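Local coordinates for proximal thread matrix protein 1 (Mytilus galloprovincialis, PDB 4CN9), which probably acts as a collagen-binding matrix protein of the mussel byssus, built on two von Willebrand factor type A domains and able to bind zinc, at residues I338-E343 with G375-E380. Sequence-based numbering, arbitrary orientation.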
# COMPACT_ATOMS: atom_id res chain seq x y z
N ILE A 338 9.62 -13.18 15.43
CA ILE A 338 8.80 -12.20 14.71
C ILE A 338 7.51 -12.85 14.26
O ILE A 338 6.43 -12.27 14.39
CB ILE A 338 9.56 -11.65 13.48
CG1 ILE A 338 10.84 -10.94 13.90
CG2 ILE A 338 8.72 -10.69 12.67
CD1 ILE A 338 11.79 -10.69 12.75
N GLY A 339 7.61 -14.08 13.75
CA GLY A 339 6.43 -14.82 13.33
C GLY A 339 5.40 -15.04 14.42
O GLY A 339 4.19 -14.87 14.21
N ASP A 340 5.87 -15.42 15.60
CA ASP A 340 4.98 -15.65 16.74
C ASP A 340 4.30 -14.35 17.18
O ASP A 340 3.11 -14.35 17.52
CB ASP A 340 5.77 -16.23 17.91
CG ASP A 340 6.15 -17.68 17.70
OD1 ASP A 340 6.88 -17.99 16.73
OD2 ASP A 340 5.71 -18.51 18.53
N GLY A 341 5.05 -13.26 17.18
CA GLY A 341 4.51 -11.94 17.49
C GLY A 341 3.32 -11.57 16.61
O GLY A 341 2.29 -11.12 17.08
N LEU A 342 3.50 -11.77 15.31
CA LEU A 342 2.44 -11.49 14.34
C LEU A 342 1.24 -12.43 14.51
O LEU A 342 0.09 -11.99 14.45
CB LEU A 342 2.99 -11.57 12.92
CG LEU A 342 3.96 -10.46 12.51
CD1 LEU A 342 4.64 -10.79 11.21
CD2 LEU A 342 3.26 -9.10 12.42
N GLU A 343 1.51 -13.73 14.70
CA GLU A 343 0.44 -14.70 14.98
C GLU A 343 -0.37 -14.30 16.21
O GLU A 343 -1.61 -14.32 16.21
CB GLU A 343 1.02 -16.12 15.19
CG GLU A 343 -0.04 -17.17 15.56
CD GLU A 343 0.49 -18.29 16.49
OE1 GLU A 343 1.41 -18.06 17.32
OE2 GLU A 343 -0.03 -19.41 16.39
N GLY A 375 12.06 -18.81 13.16
CA GLY A 375 11.40 -19.82 12.35
C GLY A 375 10.27 -20.59 13.00
O GLY A 375 9.70 -21.50 12.38
N HIS A 376 9.89 -20.25 14.23
CA HIS A 376 8.81 -21.00 14.87
C HIS A 376 7.48 -20.80 14.12
O HIS A 376 6.70 -21.74 13.96
CB HIS A 376 8.66 -20.64 16.34
CG HIS A 376 7.57 -21.41 17.02
ND1 HIS A 376 7.64 -22.78 17.22
CD2 HIS A 376 6.38 -21.02 17.51
CE1 HIS A 376 6.53 -23.18 17.81
NE2 HIS A 376 5.75 -22.14 18.00
N LYS A 377 7.25 -19.58 13.65
CA LYS A 377 6.15 -19.26 12.75
C LYS A 377 6.70 -18.47 11.57
O LYS A 377 7.75 -17.84 11.68
CB LYS A 377 5.07 -18.45 13.46
CG LYS A 377 4.31 -19.19 14.55
CD LYS A 377 3.31 -20.18 13.97
CE LYS A 377 2.68 -21.00 15.08
NZ LYS A 377 1.85 -22.09 14.57
N SER A 378 6.00 -18.48 10.44
CA SER A 378 6.47 -17.81 9.24
C SER A 378 5.99 -16.34 9.21
O SER A 378 4.79 -16.07 9.18
CB SER A 378 5.95 -18.53 8.01
OG SER A 378 6.00 -17.66 6.91
N PRO A 379 6.93 -15.39 9.21
CA PRO A 379 6.50 -13.99 9.15
C PRO A 379 5.72 -13.68 7.86
O PRO A 379 4.74 -12.91 7.90
CB PRO A 379 7.81 -13.21 9.18
CG PRO A 379 8.82 -14.16 9.78
CD PRO A 379 8.39 -15.53 9.32
N GLU A 380 6.13 -14.27 6.75
CA GLU A 380 5.44 -14.06 5.47
C GLU A 380 3.99 -14.53 5.55
O GLU A 380 3.07 -13.81 5.15
CB GLU A 380 6.16 -14.79 4.34
CG GLU A 380 5.39 -14.83 3.01
CD GLU A 380 5.60 -13.60 2.14
OE1 GLU A 380 6.46 -12.76 2.49
OE2 GLU A 380 4.92 -13.48 1.10
O HOH W 1 8.57 -17.08 14.94
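K377 lies across the start of helix 338-349 in the second von Willebrand factor type A domain, an α/β fold whose helices flank a central, mainly parallel sheet. It belongs to the loop that leaves strand 362-369 and leads into helix 379-388, so the contact joins this loop and the first turn of that helix to the neighbouring helix. G339 has no side chain, and the two backbones come close here, with 4.3 Å between G339 CA and P379 CA. K377 CB rests on G339 C at 3.6 Å, while CG passes D340 OD1. A bend at the second torsion (chi2 -75°) precedes an extended end, which carries CE to 3.4 Å from E343 OE2. The ammonium group reaches the same carboxylate less closely, in a long salt bridge of 3.7 Å between K377 NZ and E343 OE2.

P379 makes the apolar half of the contact. Its CG lies 4.2 Å from G339 N, and its CB lies in loose van der Waals contact with the branch methyl CG2 of I338 and with CD1 of L342. L342 and P379 both also touch I410 of helix 404-410, while I338 and L342 pack on L367 of the sheet. S378 is the N-cap of helix 379-388, its OG hydrogen-bonded to H381 N beyond the contact. The side-chain amide of N373 ties the two parts together, accepting from G339 N and donating to K377 O.

D340 approaches the loop from the helix, its side chain crossing that of K377 at about a right angle. With CG beside its own backbone N (chi1 -74°), the carboxylate reaches a bridging water, which donates to D340 OD1 at 2.6 Å and accepts from K377 N at 3.1 Å.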